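Long-range contacts in minor fimbrium subunit Mfa5 (Porphyromonas gingivalis ATCC 33277, PDB 6TO1), which serves as an accessory subunit of the minor (Mfa1) fimbriae, pili that mediate biofilm formation and adhesion to host cells and other oral bacteria: residues Q241-V247 with K306-L312; R155-M160 with L393-D398. All blocks are in the same frame, centred on the assembly; numbering follows the deposited sequence.

Overall arrangement
Both contacts belong to the von Willebrand factor A part of the chain, built round the six-stranded mixed sheet that contains strands 126-133, 227-234 and 357-362. Their centres lie about 35 Å apart and their nearest atoms about 22 Å, so they do not touch. Interaction 2 joins the end of helix 143-160 to the end of helix 390-395, and the chain between them holds strands 170-177, 227-234 and 357-362 of the sheet. Interaction 1 falls within that span, pairing the loop after strand 227-234 with the loop after strand 296-298 beside helices 209-220 and 340-353. One contact thus ties together early and late helices of the domain, the other two of its intervening loops.

Interaction 1. Residues Q241-V247 with K306-L312; sequences QYPVKNV and KFDYSNL
Val244 and Phe307 form a single antiparallel bridge between two loops: Asp308 N donates to Pro243 O at 3.0 Å, and Lys245 N to Lys306 O at 2.7 Å, both bonds nearly straight. At one end Tyr242 reaches across with its hydroxyl, which donates to Leu312 O (2.7 Å) lying at the ring edge in plane, while Leu312 CD2 touches the Tyr242 hydroxyl oxygen. Tyr242 CD2 lies 3.7 Å from Tyr309 CD1, the two rings meeting obliquely with their planes 78° apart. Tyr309 in turn packs against helix 209-220 and bonds through its hydroxyl to Glu347.

At the other end the Lys306 chain, bent at CB-CG (chi2 -89°), lays CD against Val244 CG1 and brings NZ to Lys245 O at 2.9 Å, nearly along the C=O axis; the ammonium also makes a salt bridge with Asp251. Val244 CG2 leans on Phe307 CE1 (4.2 Å). Lys245, extended, runs past Asp308, and a water accepts from its NZ while giving a weak bond to Asp308 OD1. That carboxylate oxygen is taken by Ser310 N, closing an Asx turn, and by Ser310 OG.

Main-chain carbonyls accept all four direct hydrogen bonds across the contact, which implies that the pairing of the loops rests on backbone acceptors, with tyrosine and lysine ends extending it beyond the bridge.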
ATOM      1  N   GLN A 241     -20.532  -6.038  40.877  1.00 15.56           N
ATOM      2  CA  GLN A 241     -19.248  -5.393  40.650  1.00 16.72           C
ATOM      3  C   GLN A 241     -18.208  -5.930  41.627  1.00 15.51           C
ATOM      4  O   GLN A 241     -18.511  -6.688  42.555  1.00 19.05           O
ATOM      5  CB  GLN A 241     -19.372  -3.868  40.766  1.00 18.43           C
ATOM      6  CG  GLN A 241     -19.495  -3.371  42.190  1.00 16.94           C
ATOM      7  CD  GLN A 241     -19.316  -1.865  42.294  1.00 15.98           C
ATOM      8  OE1 GLN A 241     -20.212  -1.101  41.989  1.00 15.66           O
ATOM      9  NE2 GLN A 241     -18.140  -1.442  42.708  1.00 18.58           N
ATOM     10  N   TYR A 242     -16.954  -5.495  41.412  1.00 17.80           N
ATOM     11  CA  TYR A 242     -15.879  -5.896  42.295  1.00 19.08           C
ATOM     12  C   TYR A 242     -15.809  -4.993  43.525  1.00 17.03           C
ATOM     13  O   TYR A 242     -16.163  -3.806  43.467  1.00 16.22           O
ATOM     14  CB  TYR A 242     -14.523  -5.845  41.574  1.00 18.91           C
ATOM     15  CG  TYR A 242     -14.370  -6.904  40.511  1.00 20.39           C
ATOM     16  CD1 TYR A 242     -14.633  -8.243  40.805  1.00 22.30           C
ATOM     17  CD2 TYR A 242     -13.977  -6.569  39.217  1.00 18.08           C
ATOM     18  CE1 TYR A 242     -14.509  -9.212  39.851  1.00 17.08           C
ATOM     19  CE2 TYR A 242     -13.847  -7.540  38.239  1.00 17.22           C
ATOM     20  CZ  TYR A 242     -14.130  -8.862  38.566  1.00 15.90           C
ATOM     21  OH  TYR A 242     -14.010  -9.835  37.619  1.00 19.81           O
ATOM     22  N   PRO A 243     -15.261  -5.521  44.618  1.00 20.05           N
ATOM     23  CA  PRO A 243     -15.098  -4.713  45.827  1.00 20.40           C
ATOM     24  C   PRO A 243     -14.163  -3.538  45.617  1.00 22.16           C
ATOM     25  O   PRO A 243     -13.225  -3.588  44.817  1.00 19.22           O
ATOM     26  CB  PRO A 243     -14.494  -5.696  46.841  1.00 22.44           C
ATOM     27  CG  PRO A 243     -14.788  -7.055  46.307  1.00 21.75           C
ATOM     28  CD  PRO A 243     -14.827  -6.918  44.811  1.00 20.89           C
ATOM     29  N   VAL A 244     -14.413  -2.494  46.382  1.00 18.81           N
ATOM     30  CA  VAL A 244     -13.592  -1.293  46.401  1.00 17.61           C
ATOM     31  C   VAL A 244     -12.684  -1.356  47.630  1.00 24.12           C
ATOM     32  O   VAL A 244     -13.165  -1.489  48.759  1.00 19.92           O
ATOM     33  CB  VAL A 244     -14.469  -0.035  46.435  1.00 19.92           C
ATOM     34  CG1 VAL A 244     -13.613   1.212  46.641  1.00 23.06           C
ATOM     35  CG2 VAL A 244     -15.324   0.104  45.169  1.00 19.83           C
ATOM     36  N   LYS A 245     -11.386  -1.200  47.414  1.00 22.04           N
ATOM     37  CA  LYS A 245     -10.400  -1.258  48.485  1.00 21.51           C
ATOM     38  C   LYS A 245     -10.407   0.017  49.300  1.00 20.15           C
ATOM     39  O   LYS A 245     -10.562   1.121  48.755  1.00 21.58           O
ATOM     40  CB  LYS A 245      -8.998  -1.466  47.911  1.00 20.15           C
ATOM     41  CG  LYS A 245      -8.832  -2.723  47.125  1.00 22.99           C
ATOM     42  CD  LYS A 245      -7.353  -2.829  46.708  1.00 26.20           C
ATOM     43  CE  LYS A 245      -6.964  -4.239  46.343  1.00 35.99           C
ATOM     44  NZ  LYS A 245      -5.493  -4.337  46.035  1.00 35.33           N
ATOM     45  N   ASN A 246     -10.269  -0.153  50.619  1.00 25.09           N
ATOM     46  CA  ASN A 246     -10.235   0.955  51.571  1.00 19.50           C
ATOM     47  C   ASN A 246     -11.323   1.969  51.267  1.00 23.59           C
ATOM     48  O   ASN A 246     -11.077   3.167  51.120  1.00 22.80           O
ATOM     49  CB  ASN A 246      -8.867   1.625  51.580  1.00 26.83           C
ATOM     50  CG  ASN A 246      -7.763   0.666  51.933  1.00 39.44           C
ATOM     51  OD1 ASN A 246      -6.801   0.502  51.182  1.00 43.53           O
ATOM     52  ND2 ASN A 246      -7.906   0.011  53.072  1.00 43.37           N
ATOM     53  N   VAL A 247     -12.560   1.478  51.193  1.00 20.24           N
ATOM     54  CA  VAL A 247     -13.642   2.311  50.693  1.00 20.11           C
ATOM     55  C   VAL A 247     -13.933   3.431  51.683  1.00 24.56           C
ATOM     56  O   VAL A 247     -13.888   3.244  52.914  1.00 22.84           O
ATOM     57  CB  VAL A 247     -14.886   1.452  50.412  1.00 19.56           C
ATOM     58  CG1 VAL A 247     -15.398   0.798  51.717  1.00 26.13           C
ATOM     59  CG2 VAL A 247     -15.958   2.279  49.714  1.00 21.15           C
ATOM     60  N   LYS A 306      -8.104   1.156  43.076  1.00 20.93           N
ATOM     61  CA  LYS A 306      -9.179   1.068  44.053  1.00 22.16           C
ATOM     62  C   LYS A 306      -9.992  -0.226  43.966  1.00 26.99           C
ATOM     63  O   LYS A 306     -10.773  -0.502  44.885  1.00 23.72           O
ATOM     64  CB  LYS A 306     -10.092   2.284  43.894  1.00 21.30           C
ATOM     65  CG  LYS A 306      -9.726   3.438  44.817  1.00 38.04           C
ATOM     66  CD  LYS A 306     -10.474   3.245  46.145  1.00 33.76           C
ATOM     67  CE  LYS A 306     -10.291   4.383  47.059  1.00 32.66           C
ATOM     68  NZ  LYS A 306     -10.785   3.997  48.391  1.00 22.35           N
ATOM     69  N   PHE A 307      -9.863  -1.021  42.903  1.00 21.19           N
ATOM     70  CA  PHE A 307     -10.650  -2.237  42.800  1.00 20.86           C
ATOM     71  C   PHE A 307      -9.845  -3.454  43.217  1.00 21.79           C
ATOM     72  O   PHE A 307      -8.649  -3.566  42.920  1.00 24.46           O
ATOM     73  CB  PHE A 307     -11.189  -2.441  41.384  1.00 19.57           C
ATOM     74  CG  PHE A 307     -12.236  -1.453  40.994  1.00 19.74           C
ATOM     75  CD1 PHE A 307     -13.507  -1.520  41.523  1.00 21.71           C
ATOM     76  CD2 PHE A 307     -11.945  -0.436  40.097  1.00 19.32           C
ATOM     77  CE1 PHE A 307     -14.479  -0.570  41.153  1.00 17.32           C
ATOM     78  CE2 PHE A 307     -12.882   0.477  39.728  1.00 19.31           C
ATOM     79  CZ  PHE A 307     -14.169   0.405  40.253  1.00 21.88           C
ATOM     80  N   ASP A 308     -10.504  -4.373  43.906  1.00 21.34           N
ATOM     81  CA  ASP A 308      -9.894  -5.641  44.268  1.00 20.30           C
ATOM     82  C   ASP A 308     -10.221  -6.645  43.169  1.00 19.66           C
ATOM     83  O   ASP A 308     -11.357  -7.109  43.051  1.00 22.17           O
ATOM     84  CB  ASP A 308     -10.372  -6.126  45.633  1.00 22.48           C
ATOM     85  CG  ASP A 308      -9.684  -7.402  46.074  1.00 27.44           C
ATOM     86  OD1 ASP A 308      -8.856  -7.972  45.321  1.00 28.27           O
ATOM     87  OD2 ASP A 308     -10.008  -7.837  47.194  1.00 30.60           O
ATOM     88  N   TYR A 309      -9.210  -6.980  42.374  1.00 17.23           N
ATOM     89  CA  TYR A 309      -9.357  -7.933  41.289  1.00 19.86           C
ATOM     90  C   TYR A 309      -8.777  -9.300  41.630  1.00 20.52           C
ATOM     91  O   TYR A 309      -8.725 -10.176  40.761  1.00 23.88           O
ATOM     92  CB  TYR A 309      -8.655  -7.424  40.043  1.00 22.22           C
ATOM     93  CG  TYR A 309      -9.134  -6.121  39.433  1.00 22.22           C
ATOM     94  CD1 TYR A 309     -10.379  -6.025  38.811  1.00 23.51           C
ATOM     95  CD2 TYR A 309      -8.308  -5.013  39.418  1.00 22.55           C
ATOM     96  CE1 TYR A 309     -10.788  -4.833  38.199  1.00 19.05           C
ATOM     97  CE2 TYR A 309      -8.697  -3.823  38.801  1.00 20.12           C
ATOM     98  CZ  TYR A 309      -9.935  -3.750  38.185  1.00 20.90           C
ATOM     99  OH  TYR A 309     -10.306  -2.584  37.593  1.00 18.69           O
ATOM    100  N   SER A 310      -8.355  -9.510  42.874  1.00 23.33           N
ATOM    101  CA  SER A 310      -7.639 -10.741  43.232  1.00 23.86           C
ATOM    102  C   SER A 310      -8.465 -11.994  42.970  1.00 27.26           C
ATOM    103  O   SER A 310      -7.905 -13.046  42.640  1.00 26.14           O
ATOM    104  CB  SER A 310      -7.213 -10.668  44.699  1.00 24.65           C
ATOM    105  OG  SER A 310      -8.341 -10.707  45.572  1.00 24.50           O
ATOM    106  N   ASN A 311      -9.785 -11.895  43.098  1.00 22.86           N
ATOM    107  CA  ASN A 311     -10.744 -12.948  42.768  1.00 18.37           C
ATOM    108  C   ASN A 311     -11.685 -12.392  41.707  1.00 22.19           C
ATOM    109  O   ASN A 311     -12.519 -11.537  42.017  1.00 24.41           O
ATOM    110  CB  ASN A 311     -11.524 -13.359  44.012  1.00 18.57           C
ATOM    111  CG  ASN A 311     -12.638 -14.316  43.707  1.00 20.74           C
ATOM    112  OD1 ASN A 311     -12.782 -14.794  42.582  1.00 22.98           O
ATOM    113  ND2 ASN A 311     -13.435 -14.618  44.710  1.00 31.35           N
ATOM    114  N   LEU A 312     -11.557 -12.866  40.464  1.00 21.25           N
ATOM    115  CA  LEU A 312     -12.381 -12.330  39.376  1.00 19.19           C
ATOM    116  C   LEU A 312     -13.856 -12.739  39.461  1.00 19.88           C
ATOM    117  O   LEU A 312     -14.659 -12.249  38.653  1.00 18.61           O
ATOM    118  CB  LEU A 312     -11.804 -12.748  38.034  1.00 23.13           C
ATOM    119  CG  LEU A 312     -10.471 -12.091  37.681  1.00 23.10           C
ATOM    120  CD1 LEU A 312     -10.061 -12.636  36.305  1.00 30.29           C
ATOM    121  CD2 LEU A 312     -10.527 -10.579  37.695  1.00 22.29           C
TER
HETATM  122  O   HOH W   1      -5.739  -6.874  45.251  1.00 35.20           O

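Interaction 2. Residues R155-M160 with L393-D398; sequences RFVKKM and LAAAFD
With CG anti to the backbone nitrogen (chi1 -165°), Lys159 runs out from helix 143-160 toward the turn that follows helix 390-395, and a bend at chi3 (-89°) delivers its ammonium group among three oxygens. NZ donates to Ala394 O at 2.7 Å, approaching from above the carbonyl plane, and to Ala396 O at 2.8 Å. The third partner is Asp398 OD1, met on its syn side at 3.1 Å in a salt bridge. Along the way the lysine methylenes pass close to Phe397 O. Arg155, one turn earlier on the same helix, is extended from CG to NE and lays one face of its guanidinium over Ala394; its NH2 adds a weak hydrogen bond to Ala394 O, which therefore accepts from two cationic side chains.

Next to this polar cluster lies an aromatic layer. Phe397 turns its edge to the face of Phe156 in a T-shaped pair, centroids 5.0 Å apart, with Phe397 CD2 over the Phe156 ring, off its centre. The Phe156 rim reaches the other segment too: CZ touches Leu393 CD2 at 3.8 Å, Leu393 O lies at the ring edge in plane, and CE1 meets the methyl of Ala396. Met160 adds a Met-aromatic contact, its sulfur 5.3 Å from the Phe397 centroid in an oblique position. Both phenylalanines also rest on Ile361 of strand 357-362, and Phe397 packs edge-to-face with His359, which places the contact against the central sheet of the von Willebrand factor A domain.

The carbonyls of Ala394, in the last turn of helix 390-395, and of Ala396, just beyond it, both accept from one lysine; the carboxylate probably helps to balance its charge, while the apolar layer beside it joins the end of helix 143-160, and the turn after helix 390-395, to the sheet.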
ATOM      1  N   ARG A 155     -23.442 -13.741  13.684  1.00 24.60           N
ATOM      2  CA  ARG A 155     -23.339 -12.939  12.478  1.00 26.07           C
ATOM      3  C   ARG A 155     -22.109 -12.045  12.514  1.00 24.99           C
ATOM      4  O   ARG A 155     -21.434 -11.885  11.491  1.00 20.74           O
ATOM      5  CB  ARG A 155     -24.612 -12.124  12.283  1.00 26.98           C
ATOM      6  CG  ARG A 155     -24.592 -11.348  10.970  1.00 40.09           C
ATOM      7  CD  ARG A 155     -25.742 -10.341  10.867  1.00 49.53           C
ATOM      8  NE  ARG A 155     -25.456  -9.315   9.861  1.00 60.33           N
ATOM      9  CZ  ARG A 155     -25.961  -9.306   8.630  1.00 55.60           C
ATOM     10  NH1 ARG A 155     -26.784 -10.270   8.238  1.00 59.12           N
ATOM     11  NH2 ARG A 155     -25.638  -8.332   7.787  1.00 58.64           N
ATOM     12  N   PHE A 156     -21.812 -11.447  13.677  1.00 23.20           N
ATOM     13  CA  PHE A 156     -20.635 -10.594  13.802  1.00 22.04           C
ATOM     14  C   PHE A 156     -19.351 -11.397  13.592  1.00 18.15           C
ATOM     15  O   PHE A 156     -18.423 -10.947  12.909  1.00 24.33           O
ATOM     16  CB  PHE A 156     -20.594  -9.922  15.190  1.00 23.47           C
ATOM     17  CG  PHE A 156     -21.775  -9.041  15.496  1.00 22.42           C
ATOM     18  CD1 PHE A 156     -22.515  -8.456  14.481  1.00 25.75           C
ATOM     19  CD2 PHE A 156     -22.129  -8.781  16.808  1.00 24.14           C
ATOM     20  CE1 PHE A 156     -23.593  -7.640  14.779  1.00 26.35           C
ATOM     21  CE2 PHE A 156     -23.210  -7.962  17.110  1.00 24.39           C
ATOM     22  CZ  PHE A 156     -23.950  -7.401  16.098  1.00 24.29           C
ATOM     23  N   VAL A 157     -19.262 -12.575  14.220  1.00 19.64           N
ATOM     24  CA  VAL A 157     -18.079 -13.416  14.041  1.00 18.83           C
ATOM     25  C   VAL A 157     -17.850 -13.694  12.561  1.00 25.60           C
ATOM     26  O   VAL A 157     -16.744 -13.520  12.040  1.00 22.32           O
ATOM     27  CB  VAL A 157     -18.220 -14.721  14.843  1.00 24.38           C
ATOM     28  CG1 VAL A 157     -17.191 -15.729  14.399  1.00 28.67           C
ATOM     29  CG2 VAL A 157     -18.102 -14.419  16.353  1.00 26.00           C
ATOM     30  N   LYS A 158     -18.892 -14.123  11.866  1.00 24.31           N
ATOM     31  CA  LYS A 158     -18.747 -14.484  10.460  1.00 25.84           C
ATOM     32  C   LYS A 158     -18.436 -13.286   9.581  1.00 30.43           C
ATOM     33  O   LYS A 158     -17.714 -13.424   8.594  1.00 27.70           O
ATOM     34  CB  LYS A 158     -20.024 -15.164   9.988  1.00 26.20           C
ATOM     35  CG  LYS A 158     -20.284 -16.481  10.691  1.00 34.27           C
ATOM     36  CD  LYS A 158     -21.637 -17.043  10.287  1.00 39.93           C
ATOM     37  CE  LYS A 158     -21.977 -18.311  11.043  1.00 58.09           C
ATOM     38  NZ  LYS A 158     -23.411 -18.683  10.844  1.00 75.31           N
ATOM     39  N   LYS A 159     -18.969 -12.112   9.918  1.00 26.54           N
ATOM     40  CA  LYS A 159     -18.666 -10.903   9.171  1.00 23.86           C
ATOM     41  C   LYS A 159     -17.219 -10.467   9.353  1.00 27.69           C
ATOM     42  O   LYS A 159     -16.572 -10.015   8.399  1.00 25.67           O
ATOM     43  CB  LYS A 159     -19.641  -9.804   9.611  1.00 33.08           C
ATOM     44  CG  LYS A 159     -19.695  -8.617   8.711  1.00 52.79           C
ATOM     45  CD  LYS A 159     -20.654  -7.589   9.278  1.00 53.65           C
ATOM     46  CE  LYS A 159     -22.074  -7.813   8.795  1.00 55.49           C
ATOM     47  NZ  LYS A 159     -22.958  -6.717   9.301  1.00 59.14           N
ATOM     48  N   MET A 160     -16.674 -10.606  10.555  1.00 21.44           N
ATOM     49  CA  MET A 160     -15.298 -10.183  10.789  1.00 24.07           C
ATOM     50  C   MET A 160     -14.289 -11.246  10.391  1.00 24.08           C
ATOM     51  O   MET A 160     -13.131 -10.909  10.156  1.00 21.79           O
ATOM     52  CB  MET A 160     -15.170  -9.761  12.256  1.00 22.16           C
ATOM     53  CG  MET A 160     -15.955  -8.462  12.557  1.00 28.87           C
ATOM     54  SD  MET A 160     -15.564  -7.944  14.334  1.00 26.17           S
ATOM     55  CE  MET A 160     -16.234  -8.779  15.241  1.00 24.18           C
ATOM     56  N   LEU A 393     -28.290  -4.176  13.851  1.00 26.61           N
ATOM     57  CA  LEU A 393     -27.515  -5.413  13.921  1.00 25.77           C
ATOM     58  C   LEU A 393     -27.021  -5.829  12.544  1.00 35.11           C
ATOM     59  O   LEU A 393     -25.873  -6.266  12.390  1.00 31.45           O
ATOM     60  CB  LEU A 393     -28.361  -6.524  14.537  1.00 28.26           C
ATOM     61  CG  LEU A 393     -28.807  -6.350  15.983  1.00 23.41           C
ATOM     62  CD1 LEU A 393     -29.819  -7.381  16.422  1.00 26.70           C
ATOM     63  CD2 LEU A 393     -27.571  -6.385  16.913  1.00 26.13           C
ATOM     64  N   ALA A 394     -27.866  -5.692  11.522  1.00 28.47           N
ATOM     65  CA  ALA A 394     -27.477  -6.147  10.194  1.00 35.22           C
ATOM     66  C   ALA A 394     -26.328  -5.322   9.634  1.00 35.16           C
ATOM     67  O   ALA A 394     -25.487  -5.849   8.896  1.00 39.64           O
ATOM     68  CB  ALA A 394     -28.684  -6.095   9.255  1.00 39.30           C
ATOM     69  N   ALA A 395     -26.268  -4.040   9.971  1.00 29.96           N
ATOM     70  CA  ALA A 395     -25.273  -3.145   9.412  1.00 35.06           C
ATOM     71  C   ALA A 395     -23.945  -3.145  10.161  1.00 36.81           C
ATOM     72  O   ALA A 395     -22.967  -2.597   9.647  1.00 36.56           O
ATOM     73  CB  ALA A 395     -25.825  -1.715   9.381  1.00 37.18           C
ATOM     74  N   ALA A 396     -23.864  -3.761  11.332  1.00 30.42           N
ATOM     75  CA  ALA A 396     -22.724  -3.512  12.202  1.00 28.69           C
ATOM     76  C   ALA A 396     -21.482  -4.313  11.812  1.00 28.88           C
ATOM     77  O   ALA A 396     -21.562  -5.466  11.386  1.00 28.69           O
ATOM     78  CB  ALA A 396     -23.094  -3.851  13.652  1.00 24.40           C
ATOM     79  N   PHE A 397     -20.316  -3.689  12.025  1.00 25.11           N
ATOM     80  CA  PHE A 397     -18.995  -4.348  11.932  1.00 27.54           C
ATOM     81  C   PHE A 397     -18.700  -4.833  10.513  1.00 35.59           C
ATOM     82  O   PHE A 397     -18.152  -5.921  10.314  1.00 38.27           O
ATOM     83  CB  PHE A 397     -18.857  -5.494  12.949  1.00 25.80           C
ATOM     84  CG  PHE A 397     -19.148  -5.048  14.357  1.00 21.63           C
ATOM     85  CD1 PHE A 397     -18.343  -4.096  14.954  1.00 29.09           C
ATOM     86  CD2 PHE A 397     -20.248  -5.511  15.035  1.00 23.62           C
ATOM     87  CE1 PHE A 397     -18.623  -3.629  16.202  1.00 25.95           C
ATOM     88  CE2 PHE A 397     -20.535  -5.040  16.303  1.00 25.00           C
ATOM     89  CZ  PHE A 397     -19.731  -4.098  16.873  1.00 22.69           C
ATOM     90  N   ASP A 398     -19.027  -3.998   9.527  1.00 35.50           N
ATOM     91  CA  ASP A 398     -18.887  -4.410   8.132  1.00 50.19           C
ATOM     92  C   ASP A 398     -17.422  -4.528   7.720  1.00 51.25           C
ATOM     93  O   ASP A 398     -17.050  -5.458   6.992  1.00 56.98           O
ATOM     94  CB  ASP A 398     -19.603  -3.413   7.216  1.00 45.76           C
ATOM     95  CG  ASP A 398     -21.042  -3.797   6.933  1.00 63.00           C
ATOM     96  OD1 ASP A 398     -21.440  -4.941   7.252  1.00 57.31           O
ATOM     97  OD2 ASP A 398     -21.781  -2.943   6.387  1.00 66.59           O
TER